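Local coordinates for DUF2019 domain-containing protein (Rhodopseudomonas palustris, PDB 2I9C) that is of unknown function but folds as a small all-helical domain of the DUF2019 family, which is grouped with the TPR-like helical repeat proteins, at residues A19-E24 with G42-I47; V23-A28 with N70-L75; R74-K79 with A105-M110. All coordinates share one frame; numbering follows the deposited sequence. Where two conformers were deposited one is given.

Contact 1: residues A19-E24 with G42-I47; sequences AKVTVE and GVMAEI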
loop_
_atom_site.group_PDB
_atom_site.type_symbol
_atom_site.label_atom_id
_atom_site.label_comp_id
_atom_site.label_asym_id
_atom_site.label_seq_id
_atom_site.Cartn_x
_atom_site.Cartn_y
_atom_site.Cartn_z
ATOM N N ALA A 19 -1.022 4.696 7.126
ATOM C CA ALA A 19 -2.476 4.729 6.973
ATOM C C ALA A 19 -3.021 6.170 6.799
ATOM O O ALA A 19 -3.922 6.407 5.987
ATOM C CB ALA A 19 -3.188 4.021 8.180
ATOM N N LYS A 20 -2.478 7.113 7.576
ATOM C CA LYS A 20 -2.921 8.518 7.492
ATOM C C LYS A 20 -2.661 9.083 6.100
ATOM O O LYS A 20 -3.532 9.724 5.534
ATOM C CB LYS A 20 -2.269 9.402 8.583
ATOM C CG LYS A 20 -2.817 10.852 8.664
ATOM C CD LYS A 20 -2.010 11.745 9.604
ATOM C CE LYS A 20 -2.920 12.794 10.255
ATOM N NZ LYS A 20 -2.434 14.180 10.013
ATOM N N VAL A 21 -1.468 8.855 5.548
ATOM C CA VAL A 21 -1.167 9.435 4.224
ATOM C C VAL A 21 -1.939 8.768 3.071
ATOM O O VAL A 21 -2.245 9.398 2.071
ATOM C CB VAL A 21 0.395 9.558 3.902
ATOM C CG1 VAL A 21 1.124 10.144 5.032
ATOM C CG2 VAL A 21 0.982 8.231 3.570
ATOM N N THR A 22 -2.252 7.495 3.208
ATOM C CA THR A 22 -2.999 6.785 2.201
ATOM C C THR A 22 -4.522 7.078 2.262
ATOM O O THR A 22 -5.209 7.125 1.222
ATOM C CB THR A 22 -2.600 5.327 2.315
ATOM O OG1 THR A 22 -1.159 5.291 2.333
ATOM C CG2 THR A 22 -3.109 4.516 1.157
ATOM N N VAL A 23 -5.048 7.315 3.468
ATOM C CA VAL A 23 -6.411 7.914 3.589
ATOM C C VAL A 23 -6.436 9.263 2.849
ATOM O O VAL A 23 -7.337 9.559 2.070
ATOM C CB VAL A 23 -6.780 8.112 5.082
ATOM C CG1 VAL A 23 -7.920 9.124 5.264
ATOM C CG2 VAL A 23 -7.176 6.746 5.700
ATOM N N GLU A 24 -5.439 10.104 3.108
ATOM C CA GLU A 24 -5.366 11.373 2.423
ATOM C C GLU A 24 -5.157 11.234 0.913
ATOM O O GLU A 24 -5.661 12.064 0.170
ATOM C CB GLU A 24 -4.322 12.272 3.062
ATOM C CG GLU A 24 -4.745 12.716 4.485
ATOM C CD GLU A 24 -3.694 13.604 5.169
ATOM O OE1 GLU A 24 -2.961 14.337 4.452
ATOM O OE2 GLU A 24 -3.605 13.555 6.431
ATOM N N GLY A 42 4.545 9.710 -2.760
ATOM C CA GLY A 42 5.988 9.727 -2.444
ATOM C C GLY A 42 6.269 9.481 -0.960
ATOM O O GLY A 42 7.166 8.705 -0.602
ATOM N N VAL A 43 5.524 10.152 -0.093
ATOM C CA VAL A 43 5.677 9.930 1.354
ATOM C C VAL A 43 5.430 8.468 1.719
ATOM O O VAL A 43 6.208 7.853 2.487
ATOM C CB VAL A 43 4.754 10.861 2.191
ATOM C CG1 VAL A 43 4.886 10.529 3.653
ATOM C CG2 VAL A 43 5.167 12.304 1.989
HETATM N N MSE A 44 4.331 7.913 1.184
HETATM C CA MSE A 44 3.974 6.536 1.436
HETATM C C MSE A 44 5.106 5.587 1.051
HETATM O O MSE A 44 5.422 4.659 1.800
HETATM C CB MSE A 44 2.706 6.179 0.630
HETATM C CG MSE A 44 2.149 4.769 0.949
HETATM SE SE MSE A 44 1.290 4.041 -0.689
HETATM C CE MSE A 44 2.762 3.974 -1.837
ATOM N N ALA A 45 5.661 5.797 -0.148
ATOM C CA ALA A 45 6.782 5.005 -0.668
ATOM C C ALA A 45 8.013 5.082 0.203
ATOM O O ALA A 45 8.684 4.062 0.429
ATOM C CB ALA A 45 7.150 5.447 -2.148
ATOM N N GLU A 46 8.336 6.292 0.682
ATOM C CA GLU A 46 9.407 6.450 1.659
ATOM C C GLU A 46 9.173 5.662 2.932
ATOM O O GLU A 46 10.098 5.041 3.468
ATOM C CB GLU A 46 9.610 7.907 2.017
ATOM C CG GLU A 46 10.045 8.676 0.812
ATOM C CD GLU A 46 10.422 10.069 1.153
ATOM O OE1 GLU A 46 11.316 10.205 2.014
ATOM O OE2 GLU A 46 9.829 11.010 0.569
ATOM N N ILE A 47 7.929 5.655 3.402
ATOM C CA ILE A 47 7.583 4.847 4.585
ATOM C C ILE A 47 7.825 3.354 4.343
ATOM O O ILE A 47 8.433 2.692 5.184
ATOM C CB ILE A 47 6.127 5.100 5.076
ATOM C CG1 ILE A 47 5.966 6.555 5.576
ATOM C CG2 ILE A 47 5.763 4.144 6.219
ATOM C CD1 ILE A 47 4.493 7.047 5.573
#
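V21 of helix 11-30 meets V43, M44 and I47 of helix 34-53. The two helices form an antiparallel helical hairpin, with the axes of these segments 9.4 Å apart and N-to-C directions at 154°. Nearly all of the contact is apolar. CG1 of V21 touches CG1 of V43 at 4.0 Å. CG2 of V21 lies against the backbone side of M44, 4.0 Å from its CB, and also approaches CD1 of I47 at 4.2 Å. With chi1 at -47°, CG2 of V21 sits between its own backbone N and carbonyl carbon and is aimed between M44 and I47. M44 is a selenomethionine. Its CB faces the partner helix, but the chain bends twice and carries SE and CE away toward Q76 and L80.

The one polar atom involved is the hydroxyl of T22. In the conformer described, OG1 of T22 lies 3.6 Å from CG of M44. This hydroxyl is hydrogen-bonded to the carbonyl of F18, one turn back in its own helix.

L40 adds to the apolar surface beside V21, while L14 and L17 extend it around I47. No hydrogen bond or salt bridge joins the two segments, so this hairpin interface rests on the fit of mostly buried, largely apolar side chains.

Contact 2: residues V23-A28 with N70-L75; sequences VEQDDA and NMQVRL. With ACT (acetate ion), chain B.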
loop_
_atom_site.group_PDB
_atom_site.type_symbol
_atom_site.label_atom_id
_atom_site.label_comp_id
_atom_site.label_asym_id
_atom_site.label_seq_id
_atom_site.Cartn_x
_atom_site.Cartn_y
_atom_site.Cartn_z
ATOM N N VAL A 23 -5.048 7.315 3.468
ATOM C CA VAL A 23 -6.411 7.914 3.589
ATOM C C VAL A 23 -6.436 9.263 2.849
ATOM O O VAL A 23 -7.337 9.559 2.070
ATOM C CB VAL A 23 -6.780 8.112 5.082
ATOM C CG1 VAL A 23 -7.920 9.124 5.264
ATOM C CG2 VAL A 23 -7.176 6.746 5.700
ATOM N N GLU A 24 -5.439 10.104 3.108
ATOM C CA GLU A 24 -5.366 11.373 2.423
ATOM C C GLU A 24 -5.157 11.234 0.913
ATOM O O GLU A 24 -5.661 12.064 0.170
ATOM C CB GLU A 24 -4.322 12.272 3.062
ATOM C CG GLU A 24 -4.745 12.716 4.485
ATOM C CD GLU A 24 -3.694 13.604 5.169
ATOM O OE1 GLU A 24 -2.961 14.337 4.452
ATOM O OE2 GLU A 24 -3.605 13.555 6.431
ATOM N N GLN A 25 -4.452 10.195 0.455
ATOM C CA GLN A 25 -4.443 9.841 -0.995
ATOM C C GLN A 25 -5.844 9.649 -1.549
ATOM O O GLN A 25 -6.225 10.261 -2.557
ATOM C CB GLN A 25 -3.615 8.585 -1.295
ATOM C CG GLN A 25 -2.072 8.784 -1.216
ATOM C CD GLN A 25 -1.371 7.452 -1.292
ATOM O OE1 GLN A 25 -1.912 6.515 -1.845
ATOM N NE2 GLN A 25 -0.203 7.336 -0.692
ATOM N N ASP A 26 -6.627 8.838 -0.862
ATOM C CA ASP A 26 -7.999 8.589 -1.235
ATOM C C ASP A 26 -8.754 9.914 -1.302
ATOM O O ASP A 26 -9.398 10.193 -2.300
ATOM C CB ASP A 26 -8.667 7.659 -0.206
ATOM C CG ASP A 26 -9.954 7.071 -0.716
ATOM O OD1 ASP A 26 -9.983 6.690 -1.914
ATOM O OD2 ASP A 26 -10.935 6.966 0.078
ATOM N N ASP A 27 -8.654 10.730 -0.258
ATOM C CA ASP A 27 -9.311 12.051 -0.210
ATOM C C ASP A 27 -8.902 12.892 -1.420
ATOM O O ASP A 27 -9.743 13.545 -2.068
ATOM C CB ASP A 27 -8.895 12.827 1.053
ATOM C CG ASP A 27 -9.491 12.266 2.370
ATOM O OD1 ASP A 27 -10.416 11.430 2.282
ATOM O OD2 ASP A 27 -9.031 12.724 3.478
ATOM N N ALA A 28 -7.595 12.910 -1.695
ATOM C CA ALA A 28 -7.028 13.721 -2.790
ATOM C C ALA A 28 -7.601 13.350 -4.170
ATOM O O ALA A 28 -8.065 14.229 -4.938
ATOM C CB ALA A 28 -5.480 13.608 -2.790
ATOM N N ASN A 70 -10.663 1.840 4.722
ATOM C CA ASN A 70 -10.427 2.737 3.611
ATOM C C ASN A 70 -9.834 1.878 2.498
ATOM O O ASN A 70 -8.919 1.099 2.740
ATOM C CB ASN A 70 -9.507 3.913 3.977
ATOM C CG ASN A 70 -9.312 4.876 2.813
ATOM O OD1 ASN A 70 -8.580 4.575 1.872
ATOM N ND2 ASN A 70 -9.919 6.064 2.896
HETATM N N MSE A 71 -10.389 1.968 1.309
HETATM C CA MSE A 71 -10.024 0.999 0.257
HETATM C C MSE A 71 -8.650 1.322 -0.311
HETATM O O MSE A 71 -7.900 0.411 -0.733
HETATM C CB MSE A 71 -11.059 1.001 -0.878
HETATM C CG MSE A 71 -10.961 -0.237 -1.804
HETATM SE SE MSE A 71 -11.313 -1.930 -0.708
HETATM C CE MSE A 71 -13.287 -1.900 -0.560
ATOM N N GLN A 72 -8.310 2.604 -0.345
ATOM C CA GLN A 72 -6.965 2.972 -0.764
ATOM C C GLN A 72 -5.892 2.419 0.193
ATOM O O GLN A 72 -4.826 1.984 -0.251
ATOM C CB GLN A 72 -6.841 4.503 -0.929
ATOM C CG GLN A 72 -5.458 4.992 -1.546
ATOM C CD GLN A 72 -5.320 4.671 -3.029
ATOM O OE1 GLN A 72 -6.255 4.163 -3.651
ATOM N NE2 GLN A 72 -4.156 5.016 -3.614
ATOM N N VAL A 73 -6.156 2.481 1.508
ATOM C CA VAL A 73 -5.232 1.946 2.506
ATOM C C VAL A 73 -5.071 0.438 2.251
ATOM O O VAL A 73 -3.956 -0.058 2.188
ATOM C CB VAL A 73 -5.709 2.248 3.969
ATOM C CG1 VAL A 73 -4.755 1.669 5.013
ATOM C CG2 VAL A 73 -5.754 3.779 4.176
ATOM N N ARG A 74 -6.189 -0.269 2.122
ATOM C CA ARG A 74 -6.147 -1.706 1.929
ATOM C C ARG A 74 -5.371 -2.079 0.667
ATOM O O ARG A 74 -4.587 -3.035 0.697
ATOM C CB ARG A 74 -7.575 -2.270 1.847
ATOM C CG ARG A 74 -8.351 -2.151 3.170
ATOM C CD ARG A 74 -9.668 -2.965 3.106
ATOM N NE ARG A 74 -10.392 -2.873 4.388
ATOM C CZ ARG A 74 -11.373 -3.674 4.777
ATOM N NH1 ARG A 74 -11.781 -4.670 4.011
ATOM N NH2 ARG A 74 -11.959 -3.487 5.964
ATOM N N LEU A 75 -5.650 -1.369 -0.439
ATOM C CA LEU A 75 -4.986 -1.594 -1.734
ATOM C C LEU A 75 -3.476 -1.418 -1.636
ATOM O O LEU A 75 -2.688 -2.273 -2.046
ATOM C CB LEU A 75 -5.527 -0.634 -2.829
ATOM C CG LEU A 75 -4.756 -0.646 -4.166
ATOM C CD1 LEU A 75 -4.942 -1.939 -4.902
ATOM C CD2 LEU A 75 -5.310 0.509 -5.015
HETATM C C ACT B . -12.238 -5.760 0.741
HETATM O O ACT B . -11.083 -5.397 1.176
HETATM O OXT ACT B . -13.219 -6.399 1.414
HETATM C CH3 ACT B . -12.334 -5.430 -0.654
HETATM O O HOH W 1 -12.106 4.260 0.716
#
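D26 of helix 11-30 packs against N70, the N-cap residue of helix 71-79, and against Q72 in its first turn. The segments of the two helices cross at 125°, with axes 8.4 Å apart.

OD1 of N70 accepts from the backbone N of V73 at 3.2 Å, the usual N-cap arrangement. CG is anti to the backbone N of N70 (chi1 -178°), and ND2, the other end of the amide, faces helix 11-30. ND2 of N70 gives a weak, bent bond to OD2 of D26 at 3.1 Å. The carboxylate and amide planes stand almost perpendicular there. The negative charge of D26 beside a helix N terminus is probably favourable.

A second polar link is much straighter. NE2 of Q72 donates to OE1 of Q25 at 3.2 Å with an N-H...O angle of 175°. The donor lies in the carbonyl plane of Q25 and the acceptor in the amide plane of Q72. Q72 bends at chi2 to bring its amide round. Its OE1 is held by NE2 of Q104, and Q25 gives a weak bond to the carbonyl of L40, so both buried amides are engaged at both ends.

Apolar contact flanks these bonds. CG2 of V23 meets CG2 of V73 at 3.6 Å, with Y68 touching both valines. CB of D26 rests on CB of Q72 at 3.7 Å.

A water completes the helix start: it donates to OD2 of D26 at 3.0 Å and accepts from the backbone N of M71 at 2.9 Å.

Contact 3: residues R74-K79 with A105-M110; sequences RLQAAK and AGDAGM. With ACT (acetate ion), chain B.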
loop_
_atom_site.group_PDB
_atom_site.type_symbol
_atom_site.label_atom_id
_atom_site.label_comp_id
_atom_site.label_asym_id
_atom_site.label_seq_id
_atom_site.Cartn_x
_atom_site.Cartn_y
_atom_site.Cartn_z
ATOM N N ARG A 74 -6.189 -0.269 2.122
ATOM C CA ARG A 74 -6.147 -1.706 1.929
ATOM C C ARG A 74 -5.371 -2.079 0.667
ATOM O O ARG A 74 -4.587 -3.035 0.697
ATOM C CB ARG A 74 -7.575 -2.270 1.847
ATOM C CG ARG A 74 -8.351 -2.151 3.170
ATOM C CD ARG A 74 -9.668 -2.965 3.106
ATOM N NE ARG A 74 -10.392 -2.873 4.388
ATOM C CZ ARG A 74 -11.373 -3.674 4.777
ATOM N NH1 ARG A 74 -11.781 -4.670 4.011
ATOM N NH2 ARG A 74 -11.959 -3.487 5.964
ATOM N N LEU A 75 -5.650 -1.369 -0.439
ATOM C CA LEU A 75 -4.986 -1.594 -1.734
ATOM C C LEU A 75 -3.476 -1.418 -1.636
ATOM O O LEU A 75 -2.688 -2.273 -2.046
ATOM C CB LEU A 75 -5.527 -0.634 -2.829
ATOM C CG LEU A 75 -4.756 -0.646 -4.166
ATOM C CD1 LEU A 75 -4.942 -1.939 -4.902
ATOM C CD2 LEU A 75 -5.310 0.509 -5.015
ATOM N N GLN A 76 -3.067 -0.292 -1.090
ATOM C CA GLN A 76 -1.656 0.022 -1.017
ATOM C C GLN A 76 -0.922 -0.928 -0.077
ATOM O O GLN A 76 0.193 -1.301 -0.346
ATOM C CB GLN A 76 -1.435 1.487 -0.620
ATOM C CG GLN A 76 -1.776 2.468 -1.777
ATOM C CD GLN A 76 -1.155 2.041 -3.089
ATOM O OE1 GLN A 76 0.051 1.895 -3.185
ATOM N NE2 GLN A 76 -1.985 1.835 -4.107
ATOM N N ALA A 77 -1.566 -1.287 1.023
ATOM C CA ALA A 77 -0.983 -2.232 1.983
ATOM C C ALA A 77 -0.790 -3.625 1.342
ATOM O O ALA A 77 0.255 -4.252 1.535
ATOM C CB ALA A 77 -1.858 -2.339 3.291
ATOM N N ALA A 78 -1.758 -4.065 0.547
ATOM C CA ALA A 78 -1.650 -5.335 -0.140
ATOM C C ALA A 78 -0.600 -5.268 -1.236
ATOM O O ALA A 78 0.229 -6.175 -1.379
ATOM C CB ALA A 78 -3.018 -5.764 -0.704
ATOM N N LYS A 79 -0.585 -4.176 -2.004
ATOM C CA LYS A 79 0.478 -4.034 -3.026
ATOM C C LYS A 79 1.886 -4.057 -2.436
ATOM O O LYS A 79 2.779 -4.670 -2.988
ATOM C CB LYS A 79 0.288 -2.771 -3.877
ATOM C CG LYS A 79 -0.837 -2.917 -4.883
ATOM C CD LYS A 79 -1.261 -1.619 -5.501
ATOM C CE LYS A 79 -0.296 -1.096 -6.538
ATOM N NZ LYS A 79 -0.762 0.306 -6.925
ATOM N N ALA A 105 -10.406 -1.309 -7.305
ATOM C CA ALA A 105 -10.607 -2.667 -7.866
ATOM C C ALA A 105 -9.926 -2.854 -9.238
ATOM O O ALA A 105 -9.510 -3.963 -9.576
ATOM C CB ALA A 105 -12.073 -2.975 -7.971
ATOM N N GLY A 106 -9.773 -1.772 -10.010
ATOM C CA GLY A 106 -9.165 -1.878 -11.359
ATOM C C GLY A 106 -7.659 -1.917 -11.197
ATOM O O GLY A 106 -6.967 -2.653 -11.899
ATOM N N ASP A 107 -7.157 -1.143 -10.232
ATOM C CA ASP A 107 -5.735 -1.112 -9.889
ATOM C C ASP A 107 -5.358 -2.528 -9.387
ATOM O O ASP A 107 -4.355 -3.085 -9.818
ATOM C CB ASP A 107 -5.498 -0.013 -8.823
ATOM C CG ASP A 107 -4.041 0.242 -8.492
ATOM O OD1 ASP A 107 -3.206 -0.682 -8.374
ATOM O OD2 ASP A 107 -3.707 1.414 -8.238
ATOM N N ALA A 108 -6.173 -3.120 -8.509
ATOM C CA ALA A 108 -5.880 -4.460 -7.967
ATOM C C ALA A 108 -5.937 -5.537 -9.031
ATOM O O ALA A 108 -5.108 -6.431 -9.030
ATOM C CB ALA A 108 -6.797 -4.774 -6.808
ATOM N N GLY A 109 -6.899 -5.408 -9.959
ATOM C CA GLY A 109 -7.060 -6.295 -11.105
ATOM C C GLY A 109 -5.821 -6.281 -11.992
ATOM O O GLY A 109 -5.298 -7.358 -12.345
HETATM N N MSE A 110 -5.334 -5.079 -12.330
HETATM C CA MSE A 110 -4.104 -4.919 -13.114
HETATM C C MSE A 110 -2.861 -5.508 -12.396
HETATM O O MSE A 110 -2.028 -6.182 -13.034
HETATM C CB MSE A 110 -3.899 -3.450 -13.513
HETATM C CG MSE A 110 -2.677 -3.162 -14.425
HETATM SE SE MSE A 110 -2.937 -3.355 -16.413
HETATM C CE MSE A 110 -2.510 -5.239 -16.608
HETATM C C ACT B . -12.238 -5.760 0.741
HETATM O O ACT B . -11.083 -5.397 1.176
HETATM O OXT ACT B . -13.219 -6.399 1.414
HETATM C CH3 ACT B . -12.334 -5.430 -0.654
#
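D107 of helix 104-117 reaches across to L75 and K79 of helix 71-79. The two helices run nearly parallel here, at 14°, with axes 10.5 Å apart. Helix 86-99 connects them in the chain, and its L93 touches A78 on one helix and A108 on the other.

From its CB, D107 begins in apolar contact. CB of D107 lies 3.8 Å from CD2 of L75. The next atom, CG, is anti to the backbone N (chi1 -173°), which extends the carboxylate toward helix 71-79. CG of D107 keeps CD2 of L75 beside it, 3.7 Å away. The two oxygens then share NZ of K79 unequally. OD1 of D107 takes the shorter bond from NZ of K79, at 3.0 Å, on its syn lone pair. OD1 of D107 also has CE of K79 nearby at 3.5 Å. OD2 of D107 receives only a weak bond from NZ of K79, at 3.4 Å, and otherwise lies against CD2 of L75. The ammonium thus sits unevenly at the fork of the carboxylate. K79 gets there by a bend at chi3 (75°), and its chain crosses that of D107 at about a right angle.

The other methyl of L75 serves the next residue: CD1 of L75 packs on CB of A108 at 3.9 Å.

L75 and A108 are buried, and the salt bridge lies at the more exposed margin. D107 is in the first turn of its helix and K79 in the last turn of its own, so each charge probably also sits favourably with respect to its helix dipole.

How the contacts relate
From the N terminus, helix 11-30 turns back into helix 34-53, and contact 1 closes this short hairpin. Contact 2 starts from the same helix, sharing V23 and E24, but closes a longer loop: helix 34-53, with its half of contact 1, lies within the span it closes. It brings the start of helix 71-79 onto the hairpin. The two contacts adjoin where CB of M44 packs 3.4 Å from NE2 of Q25. Contact 3 follows contact 1 in series and begins on the segment where contact 2 ends, sharing R74 and L75. It closes the loop through helix 86-99. Helix 71-79 thus joins the N-terminal hairpin to helix 104-117.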